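Local coordinates for protein glutathione S-transferase (Vibrio parahaemolyticus, PDB 7MIQ) that probably catalyses the conjugation of glutathione to electrophilic compounds, as a dimeric glutathione S-transferase of the Gtt2 class, at residues M1-T6 with V26-L31; S16-E21 with F160-I165; K20-E25 with Y72-F77; S47-V52 with T62-V67. All coordinates share one frame; numbering follows the deposited sequence. Where two conformers were deposited one is given.

Overall arrangement
Three of the four contacts lie in the thioredoxin-like N-terminal domain. Contact 1 pairs its two parallel strands; contact 4, its centre about 12 Å from that of contact 1, sets loop 47-52 against edge strand 62-64. Contacts 2 and 3, centres about 10 Å apart, share Lys20 and Glu21 of helix 10-22, which links the strands of contact 1. Contact 3 joins it to helix 66-76, contact 2 to helix 162-177 of the C-terminal domain. Along the chain contacts 1 and 3 interleave, contact 4 follows contact 1, between the segments of contact 3, and contact 2 spans the longest stretch. Contacts 3 and 4 touch the second subunit, so sheet, domain interface and dimer contact lie close together.

Contact 1: residues M1-T6 with V26-L31; sequences MKLYET and VERVAL
Leu3 and Glu5 pair with Glu27, Val29 and Leu31 through a ladder of four backbone hydrogen bonds that makes strands 2-5 and 27-30 parallel neighbours. Leu3 N gives to Glu27 O at 2.8 Å, Val29 N to Leu3 O at 2.9 Å, Glu5 N to Val29 O, and Leu31 N to Glu5 O. At the start of the ladder a water replaces a direct bond, donating to Met1 O and accepting from Glu27 N.

The apolar contacts divide between the two faces of the sheet. On the face carrying Lys2, Tyr4 and Val29, the Tyr4 ring lies alongside the branched Val29, with CD2 of Tyr4 3.6 Å from CB of Val29, and CD2 of Leu31 comes to the ring edge. Tyrosine suits this place: its ring packs on Val29 and its hydroxyl bonds Glu56. On the other face Leu3 turns its CB to CG1 of Val26 at 3.9 Å, while its CD2 lies over one face of the Arg28 guanidinium.

The charged pair is on this second face too. Arg28 bends at chi2 (-62°) and brings NH1 to Glu5, 3.1 Å from OE1, with both carboxylate oxygens accepting weakly and the two planes 66° apart. NH1 also bonds Ser16 of helix 10-22, the helix of this beta-alpha-beta unit.

A methyl on its face, a carboxylate at its edge and a hydroxyl at NH1 restrict the guanidinium, and its positive charge would favour the ionised form of Glu5 where strands and helix meet.

Contact 2: residues S16-E21 with F160-I165; sequences SIFLKE and FSVVDI
The helical backbone at Ile17 and Phe18 approaches the first turn of helix 162-177 closely, with CA of Ile17 7.3 Å from CA of Ile165 and CA of Phe18 7.4 Å from CA of Val162. This is the domain interface of the glutathione S-transferase fold: helix 10-22 of the thioredoxin-like domain meets the all-helical C-terminal domain. Ser161 and Asp164 begin the second helix with a capping box, in which Ser161 OG accepts from Val163 N and Asp164 OD2 takes Ser161 N on its anti lone pair at 2.9 Å.

Aliphatic branches fill the buried centre. Ile165 slides past Ile17 in the opposite direction, their CG2 methyls 4.0 Å apart, and its longer arm ends with CD1 over the backbone of Phe18, 3.9 Å from Phe18 CA. The Phe18 side chain crosses that of Ile165 at about a right angle. With CG anti to the backbone N (chi1 -168°), its ring reaches Val162, whose CG2 is 3.9 Å from CD2 of Phe18. Beta-branched residues suit this seam, for they offer methyls close to the main chain.

Glu21 adds a polar margin. Its carboxylate is gripped by Arg199, which also makes a cation-pi contact with Phe160, so one arginine ties both segments together. Glu21 meets the Phe160 ring obliquely, the two planes 38° apart, and its CD comes 3.6 Å from CE2 of Phe160.

Contact 3: residues K20-E25 with Y72-F77; sequences KEIGGE and YLDEAF
The Phe77 ring carries Gly24 on one face and has CD2 of Leu73, from its own segment, at its edge. Gly24 CA lies over the middle of the ring, 3.7 Å from the Phe77 centroid and 12° from the ring normal, a CH-pi contact. Glu25 N lies over the same face, and Glu25 O approaches CZ of Phe77 at 3.5 Å. Glycine suits this place because, with no side chain, its CA can settle directly on the ring.

Ile22 supplies the remaining apolar surface. Its CG1 branch sits between the backbone N and the carbonyl carbon (chi1 66°) and is extended beyond, which sends CD1 across to the end of the other helix, 3.5 Å from Leu73 O and 4.1 Å from CB of Phe77. That carbonyl is already engaged by Phe77 N within its own helix. On the opposite side of helix 66-76, Glu75 forms a salt bridge with Arg91 of the second subunit.

Gly23, at positive phi (77°), ends helix 10-22 in a Schellman motif. The chain thus leaves the helix over an aromatic ring and enters strand 27-30, the closing connection of the beta-alpha-beta unit in a thioredoxin-like domain.

Contact 4: residues S47-V52 with T62-V67; sequences SVNGKV and TICESV
Asn49 and Cys64 both place their gamma atom between the backbone N and the carbonyl carbon (chi1 near 70° in each), which turns the amide and the thiol toward each other across the contact. Glu65 instead bends at chi2 (-65°), folding its carboxylate back to the same amide.

Cys64 SG sits in the middle of the contact and plays two parts: it accepts from Asn49 N at 3.5 Å and packs on CB of Val48 at 3.9 Å. A small, polarisable thiol suits a buried site that must meet both an N-H and a methine.

The Asn49 amide uses its two ends differently. OD1 accepts from Lys51 N at 3.1 Å, the donor standing above the amide plane, in an Asx turn that overlaps the type I turn from Ser47 to Gly50. ND2 donates to Glu65 OE2 at 2.9 Å, meeting the carboxylate from above its plane, the two planes 69° apart. A water bound to Glu65 N makes weaker bonds to Asn49 ND2 and Lys51 O.

Trp97 of the second subunit packs against Val48, and its Met96 against Cys64. In glutathione S-transferases an acidic residue followed by serine at the start of this helix commonly holds the gamma-glutamyl end of glutathione, probably the role of Glu65 and Ser66 here. With OD1 and ND2 both engaged, the amide's rotation is fixed, and its bond ties the turn to the N-cap residue of helix 66-76.

Contact 1: residues M1-T6 with V26-L31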
# COMPACT_ATOMS: atom_id res chain seq x y z
N MET A 1 14.07 20.92 5.93
CA MET A 1 14.20 19.47 5.99
C MET A 1 15.22 18.97 4.97
O MET A 1 15.70 19.74 4.14
CB MET A 1 12.84 18.80 5.77
CG MET A 1 11.96 19.49 4.76
SD MET A 1 10.24 18.96 4.88
CE MET A 1 9.44 20.25 3.96
N LYS A 2 15.56 17.68 5.06
CA LYS A 2 16.51 17.05 4.16
C LYS A 2 15.91 15.77 3.59
O LYS A 2 15.18 15.05 4.29
CB LYS A 2 17.83 16.72 4.86
CG LYS A 2 18.58 17.93 5.40
CD LYS A 2 19.82 17.49 6.16
CE LYS A 2 20.54 18.67 6.79
NZ LYS A 2 21.69 18.23 7.63
N LEU A 3 16.23 15.49 2.34
CA LEU A 3 15.78 14.28 1.65
C LEU A 3 17.01 13.46 1.26
O LEU A 3 17.80 13.88 0.42
CB LEU A 3 14.95 14.64 0.42
CG LEU A 3 14.42 13.47 -0.43
CD1 LEU A 3 13.52 12.57 0.40
CD2 LEU A 3 13.69 14.00 -1.66
N TYR A 4 17.15 12.29 1.88
CA TYR A 4 18.25 11.37 1.58
C TYR A 4 17.84 10.44 0.44
O TYR A 4 16.79 9.80 0.50
CB TYR A 4 18.62 10.55 2.82
CG TYR A 4 19.14 11.38 3.97
CD1 TYR A 4 18.27 11.96 4.89
CD2 TYR A 4 20.50 11.58 4.15
CE1 TYR A 4 18.75 12.72 5.95
CE2 TYR A 4 20.99 12.34 5.20
CZ TYR A 4 20.11 12.91 6.09
OH TYR A 4 20.59 13.66 7.14
N GLU A 5 18.69 10.35 -0.57
CA GLU A 5 18.33 9.64 -1.79
C GLU A 5 19.60 9.15 -2.47
O GLU A 5 20.70 9.64 -2.20
CB GLU A 5 17.53 10.55 -2.74
CG GLU A 5 18.32 11.79 -3.17
CD GLU A 5 17.54 12.69 -4.11
OE1 GLU A 5 16.36 12.41 -4.38
OE2 GLU A 5 18.13 13.68 -4.59
N THR A 6 19.43 8.17 -3.36
CA THR A 6 20.47 7.80 -4.30
C THR A 6 20.16 8.43 -5.66
O THR A 6 19.07 8.94 -5.90
CB THR A 6 20.61 6.28 -4.42
OG1 THR A 6 19.37 5.69 -4.80
CG2 THR A 6 21.06 5.68 -3.08
N VAL A 26 13.48 20.97 -1.30
CA VAL A 26 14.05 20.33 -0.11
C VAL A 26 15.52 20.02 -0.38
O VAL A 26 15.87 19.54 -1.46
CB VAL A 26 13.29 19.04 0.26
CG1 VAL A 26 13.96 18.33 1.42
CG2 VAL A 26 11.83 19.34 0.58
N GLU A 27 16.37 20.28 0.61
CA GLU A 27 17.79 19.98 0.46
C GLU A 27 17.99 18.48 0.30
O GLU A 27 17.43 17.68 1.05
CB GLU A 27 18.58 20.49 1.67
CG GLU A 27 20.05 20.08 1.63
CD GLU A 27 20.83 20.53 2.85
OE1 GLU A 27 20.43 21.54 3.47
OE2 GLU A 27 21.83 19.88 3.20
N ARG A 28 18.77 18.10 -0.70
CA ARG A 28 19.04 16.70 -0.99
C ARG A 28 20.39 16.30 -0.41
O ARG A 28 21.35 17.09 -0.44
CB ARG A 28 19.04 16.44 -2.49
CG ARG A 28 17.88 17.07 -3.23
CD ARG A 28 16.55 16.52 -2.76
NE ARG A 28 15.44 17.06 -3.54
CZ ARG A 28 14.90 16.46 -4.59
NH1 ARG A 28 15.34 15.28 -5.01
NH2 ARG A 28 13.90 17.04 -5.23
N VAL A 29 20.47 15.09 0.11
CA VAL A 29 21.72 14.49 0.57
C VAL A 29 21.92 13.20 -0.21
O VAL A 29 21.09 12.28 -0.11
CB VAL A 29 21.72 14.23 2.08
CG1 VAL A 29 23.03 13.58 2.50
CG2 VAL A 29 21.46 15.52 2.85
N ALA A 30 23.00 13.12 -0.98
CA ALA A 30 23.29 11.92 -1.75
C ALA A 30 23.86 10.83 -0.85
O ALA A 30 24.69 11.10 0.03
CB ALA A 30 24.27 12.24 -2.88
N LEU A 31 23.41 9.60 -1.07
CA LEU A 31 23.94 8.42 -0.41
C LEU A 31 24.49 7.45 -1.45
O LEU A 31 24.14 7.52 -2.63
CB LEU A 31 22.87 7.70 0.42
CG LEU A 31 22.12 8.48 1.50
CD1 LEU A 31 21.18 7.56 2.26
CD2 LEU A 31 23.11 9.12 2.45
O HOH W 1 15.30 21.85 2.51

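Contact 2: residues S16-E21 with F160-I165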
# COMPACT_ATOMS: atom_id res chain seq x y z
N SER A 16 10.78 12.80 -6.04
CA SER A 16 11.29 13.95 -6.78
C SER A 16 10.23 14.53 -7.71
O SER A 16 10.07 15.76 -7.80
CB SER A 16 12.53 13.56 -7.59
OG SER A 16 13.64 13.30 -6.75
N ILE A 17 9.50 13.67 -8.42
CA ILE A 17 8.45 14.15 -9.32
C ILE A 17 7.33 14.82 -8.53
O ILE A 17 6.83 15.89 -8.92
CB ILE A 17 7.92 12.98 -10.17
CG1 ILE A 17 9.02 12.44 -11.08
CG2 ILE A 17 6.70 13.41 -10.99
CD1 ILE A 17 8.66 11.10 -11.73
N PHE A 18 6.93 14.22 -7.41
CA PHE A 18 5.89 14.80 -6.57
C PHE A 18 6.30 16.18 -6.07
O PHE A 18 5.51 17.13 -6.10
CB PHE A 18 5.61 13.86 -5.39
CG PHE A 18 4.38 14.20 -4.61
CD1 PHE A 18 4.40 15.19 -3.64
CD2 PHE A 18 3.20 13.50 -4.82
CE1 PHE A 18 3.26 15.49 -2.91
CE2 PHE A 18 2.06 13.79 -4.09
CZ PHE A 18 2.09 14.79 -3.13
N LEU A 19 7.54 16.31 -5.60
CA LEU A 19 8.02 17.60 -5.11
C LEU A 19 8.00 18.65 -6.21
O LEU A 19 7.62 19.80 -5.97
CB LEU A 19 9.43 17.43 -4.53
CG LEU A 19 9.92 18.48 -3.54
CD1 LEU A 19 8.92 18.68 -2.42
CD2 LEU A 19 11.27 18.06 -2.99
N LYS A 20 8.39 18.27 -7.43
CA LYS A 20 8.33 19.22 -8.54
C LYS A 20 6.89 19.62 -8.86
O LYS A 20 6.62 20.79 -9.15
CB LYS A 20 9.01 18.64 -9.78
CG LYS A 20 10.52 18.79 -9.80
CD LYS A 20 11.11 18.19 -11.07
CE LYS A 20 12.62 18.37 -11.12
NZ LYS A 20 13.22 17.66 -12.29
N GLU A 21 5.96 18.66 -8.82
CA GLU A 21 4.57 18.97 -9.13
C GLU A 21 4.02 20.03 -8.18
O GLU A 21 3.36 20.98 -8.62
CB GLU A 21 3.71 17.70 -9.06
CG GLU A 21 3.81 16.77 -10.28
CD GLU A 21 3.14 17.35 -11.52
OE1 GLU A 21 2.35 18.31 -11.40
OE2 GLU A 21 3.41 16.84 -12.63
N PHE A 160 -5.24 14.63 -12.73
CA PHE A 160 -3.91 14.12 -12.42
C PHE A 160 -3.74 14.00 -10.91
O PHE A 160 -4.09 14.92 -10.16
CB PHE A 160 -2.84 15.04 -13.01
CG PHE A 160 -1.43 14.64 -12.68
CD1 PHE A 160 -0.77 13.68 -13.44
CD2 PHE A 160 -0.75 15.23 -11.63
CE1 PHE A 160 0.53 13.31 -13.15
CE2 PHE A 160 0.56 14.86 -11.32
CZ PHE A 160 1.20 13.90 -12.09
N SER A 161 -3.21 12.86 -10.46
CA SER A 161 -3.04 12.61 -9.04
C SER A 161 -1.74 11.83 -8.83
O SER A 161 -1.05 11.46 -9.78
CB SER A 161 -4.22 11.83 -8.45
OG SER A 161 -4.16 10.47 -8.83
N VAL A 162 -1.44 11.55 -7.56
CA VAL A 162 -0.24 10.79 -7.21
C VAL A 162 -0.25 9.41 -7.86
O VAL A 162 0.81 8.83 -8.13
CB VAL A 162 -0.10 10.70 -5.68
CG1 VAL A 162 -1.24 9.87 -5.09
CG2 VAL A 162 1.26 10.12 -5.29
N VAL A 163 -1.44 8.86 -8.14
CA VAL A 163 -1.51 7.55 -8.78
C VAL A 163 -0.88 7.59 -10.16
O VAL A 163 -0.30 6.60 -10.62
CB VAL A 163 -2.96 7.05 -8.83
CG1 VAL A 163 -3.02 5.63 -9.41
CG2 VAL A 163 -3.59 7.08 -7.44
N ASP A 164 -0.98 8.72 -10.85
CA ASP A 164 -0.40 8.83 -12.18
C ASP A 164 1.12 8.91 -12.13
O ASP A 164 1.80 8.47 -13.07
CB ASP A 164 -0.99 10.04 -12.90
CG ASP A 164 -2.50 9.93 -13.06
OD1 ASP A 164 -2.95 9.15 -13.92
OD2 ASP A 164 -3.23 10.60 -12.30
N ILE A 165 1.69 9.45 -11.04
CA ILE A 165 3.13 9.37 -10.86
C ILE A 165 3.55 7.92 -10.71
O ILE A 165 4.50 7.45 -11.36
CB ILE A 165 3.57 10.21 -9.64
CG1 ILE A 165 3.14 11.66 -9.80
CG2 ILE A 165 5.08 10.11 -9.43
CD1 ILE A 165 3.45 12.52 -8.59

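Contact 3: residues K20-E25 with Y72-F77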
# COMPACT_ATOMS: atom_id res chain seq x y z
N LYS A 20 8.39 18.27 -7.43
CA LYS A 20 8.33 19.22 -8.54
C LYS A 20 6.89 19.62 -8.86
O LYS A 20 6.62 20.79 -9.15
CB LYS A 20 9.01 18.64 -9.78
CG LYS A 20 10.52 18.79 -9.80
CD LYS A 20 11.11 18.19 -11.07
CE LYS A 20 12.62 18.37 -11.12
NZ LYS A 20 13.22 17.66 -12.29
N GLU A 21 5.96 18.66 -8.82
CA GLU A 21 4.57 18.97 -9.13
C GLU A 21 4.02 20.03 -8.18
O GLU A 21 3.36 20.98 -8.62
CB GLU A 21 3.71 17.70 -9.06
CG GLU A 21 3.81 16.77 -10.28
CD GLU A 21 3.14 17.35 -11.52
OE1 GLU A 21 2.35 18.31 -11.40
OE2 GLU A 21 3.41 16.84 -12.63
N ILE A 22 4.28 19.89 -6.88
CA ILE A 22 3.70 20.81 -5.90
C ILE A 22 4.54 22.07 -5.71
O ILE A 22 4.14 22.95 -4.94
CB ILE A 22 3.48 20.11 -4.55
CG1 ILE A 22 4.82 19.71 -3.92
CG2 ILE A 22 2.58 18.89 -4.72
CD1 ILE A 22 4.67 19.03 -2.56
N GLY A 23 5.68 22.18 -6.39
CA GLY A 23 6.47 23.39 -6.30
C GLY A 23 7.27 23.53 -5.03
O GLY A 23 7.59 24.65 -4.63
N GLY A 24 7.61 22.42 -4.38
CA GLY A 24 8.39 22.44 -3.17
C GLY A 24 9.87 22.24 -3.44
O GLY A 24 10.27 21.73 -4.49
N GLU A 25 10.69 22.66 -2.48
CA GLU A 25 12.14 22.53 -2.58
C GLU A 25 12.68 22.03 -1.25
O GLU A 25 12.39 22.62 -0.21
CB GLU A 25 12.79 23.86 -2.96
CG GLU A 25 14.31 23.79 -3.11
CD GLU A 25 14.93 25.14 -3.40
OE1 GLU A 25 14.18 26.14 -3.42
OE2 GLU A 25 16.15 25.20 -3.62
N TYR A 72 3.50 13.81 3.62
CA TYR A 72 3.98 14.90 4.47
C TYR A 72 4.29 16.14 3.64
O TYR A 72 3.91 17.26 4.01
CB TYR A 72 5.22 14.46 5.25
CG TYR A 72 5.65 15.48 6.28
CD1 TYR A 72 6.50 16.54 5.94
CD2 TYR A 72 5.20 15.40 7.59
CE1 TYR A 72 6.88 17.48 6.88
CE2 TYR A 72 5.58 16.34 8.53
CZ TYR A 72 6.42 17.38 8.17
OH TYR A 72 6.79 18.31 9.11
N LEU A 73 5.00 15.97 2.52
CA LEU A 73 5.37 17.10 1.68
C LEU A 73 4.15 17.80 1.10
O LEU A 73 4.18 19.02 0.89
CB LEU A 73 6.28 16.65 0.55
CG LEU A 73 7.65 16.10 0.95
CD1 LEU A 73 8.35 15.48 -0.26
CD2 LEU A 73 8.50 17.19 1.57
N ASP A 74 3.07 17.05 0.83
CA ASP A 74 1.85 17.67 0.33
C ASP A 74 1.31 18.70 1.31
O ASP A 74 0.83 19.77 0.91
CB ASP A 74 0.80 16.59 0.05
CG ASP A 74 -0.41 17.12 -0.71
OD1 ASP A 74 -0.23 17.92 -1.65
OD2 ASP A 74 -1.55 16.72 -0.38
N GLU A 75 1.40 18.41 2.61
CA GLU A 75 0.96 19.38 3.61
C GLU A 75 2.03 20.41 3.92
O GLU A 75 1.70 21.51 4.38
CB GLU A 75 0.55 18.66 4.89
CG GLU A 75 -0.62 17.71 4.70
CD GLU A 75 -1.11 17.12 6.01
OE1 GLU A 75 -1.31 17.89 6.97
OE2 GLU A 75 -1.30 15.89 6.07
N ALA A 76 3.31 20.08 3.69
CA ALA A 76 4.38 21.03 3.97
C ALA A 76 4.42 22.16 2.96
O ALA A 76 4.76 23.30 3.32
CB ALA A 76 5.72 20.30 4.01
N PHE A 77 4.08 21.89 1.70
CA PHE A 77 4.09 22.90 0.64
C PHE A 77 2.67 23.06 0.11
O PHE A 77 2.23 22.27 -0.74
CB PHE A 77 5.07 22.52 -0.46
CG PHE A 77 6.48 22.36 0.02
CD1 PHE A 77 7.27 23.47 0.24
CD2 PHE A 77 7.00 21.11 0.27
CE1 PHE A 77 8.57 23.34 0.71
CE2 PHE A 77 8.29 20.96 0.73
CZ PHE A 77 9.08 22.08 0.95

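Contact 4: residues S47-V52 with T62-V67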
# COMPACT_ATOMS: atom_id res chain seq x y z
N SER A 47 15.82 4.56 9.14
CA SER A 47 14.78 4.21 8.19
C SER A 47 14.09 2.93 8.66
O SER A 47 14.71 1.87 8.69
CB SER A 47 15.36 4.03 6.79
OG SER A 47 14.35 3.71 5.84
N VAL A 48 12.80 3.04 9.01
CA VAL A 48 12.07 1.89 9.53
C VAL A 48 12.10 0.74 8.53
O VAL A 48 12.25 -0.43 8.92
CB VAL A 48 10.63 2.29 9.89
CG1 VAL A 48 9.77 1.04 10.08
CG2 VAL A 48 10.64 3.15 11.14
N ASN A 49 11.96 1.04 7.24
CA ASN A 49 12.01 -0.00 6.22
C ASN A 49 13.43 -0.26 5.72
O ASN A 49 13.63 -1.16 4.90
CB ASN A 49 11.07 0.34 5.05
CG ASN A 49 11.59 1.49 4.19
OD1 ASN A 49 12.51 2.21 4.55
ND2 ASN A 49 10.97 1.65 3.02
N GLY A 50 14.41 0.50 6.21
CA GLY A 50 15.80 0.28 5.86
C GLY A 50 16.19 0.70 4.47
O GLY A 50 17.18 0.21 3.93
N LYS A 51 15.44 1.62 3.86
CA LYS A 51 15.66 1.98 2.47
C LYS A 51 15.57 3.49 2.28
O LYS A 51 15.06 4.22 3.13
CB LYS A 51 14.65 1.27 1.54
CG LYS A 51 14.85 -0.23 1.44
CD LYS A 51 13.81 -0.87 0.53
CE LYS A 51 13.99 -2.38 0.46
NZ LYS A 51 13.90 -3.02 1.80
N VAL A 52 16.10 3.94 1.14
CA VAL A 52 15.89 5.30 0.66
C VAL A 52 14.66 5.27 -0.24
O VAL A 52 14.34 4.22 -0.82
CB VAL A 52 17.12 5.83 -0.10
CG1 VAL A 52 18.32 5.92 0.83
CG2 VAL A 52 17.43 4.95 -1.30
N THR A 62 12.42 11.28 11.27
CA THR A 62 12.59 10.71 9.94
C THR A 62 11.33 9.97 9.48
O THR A 62 10.64 9.34 10.28
CB THR A 62 13.79 9.76 9.87
OG1 THR A 62 13.65 8.71 10.84
CG2 THR A 62 15.09 10.52 10.11
N ILE A 63 11.05 10.07 8.18
CA ILE A 63 9.92 9.43 7.54
C ILE A 63 10.45 8.67 6.33
O ILE A 63 11.14 9.25 5.49
CB ILE A 63 8.86 10.46 7.09
CG1 ILE A 63 8.34 11.26 8.30
CG2 ILE A 63 7.71 9.78 6.36
CD1 ILE A 63 7.55 12.50 7.92
N CYS A 64 10.16 7.37 6.27
CA CYS A 64 10.49 6.55 5.11
C CYS A 64 9.20 6.15 4.40
O CYS A 64 8.10 6.51 4.83
CB CYS A 64 11.33 5.33 5.52
SG CYS A 64 10.45 4.06 6.46
N GLU A 65 9.35 5.39 3.30
CA GLU A 65 8.29 5.04 2.35
C GLU A 65 7.95 6.23 1.45
O GLU A 65 7.56 7.29 1.95
CB GLU A 65 7.02 4.53 3.04
CG GLU A 65 7.15 3.15 3.66
CD GLU A 65 7.38 2.07 2.63
OE1 GLU A 65 6.83 2.17 1.52
OE2 GLU A 65 8.12 1.11 2.93
N SER A 66 8.09 6.05 0.13
CA SER A 66 7.94 7.18 -0.79
C SER A 66 6.58 7.85 -0.65
O SER A 66 6.49 9.09 -0.67
CB SER A 66 8.17 6.71 -2.22
OG SER A 66 7.26 5.68 -2.58
N VAL A 67 5.51 7.07 -0.53
CA VAL A 67 4.17 7.66 -0.45
C VAL A 67 3.98 8.42 0.86
O VAL A 67 3.33 9.47 0.90
CB VAL A 67 3.09 6.58 -0.64
CG1 VAL A 67 1.70 7.20 -0.54
CG2 VAL A 67 3.26 5.90 -1.99
O HOH W 2 11.88 4.64 1.92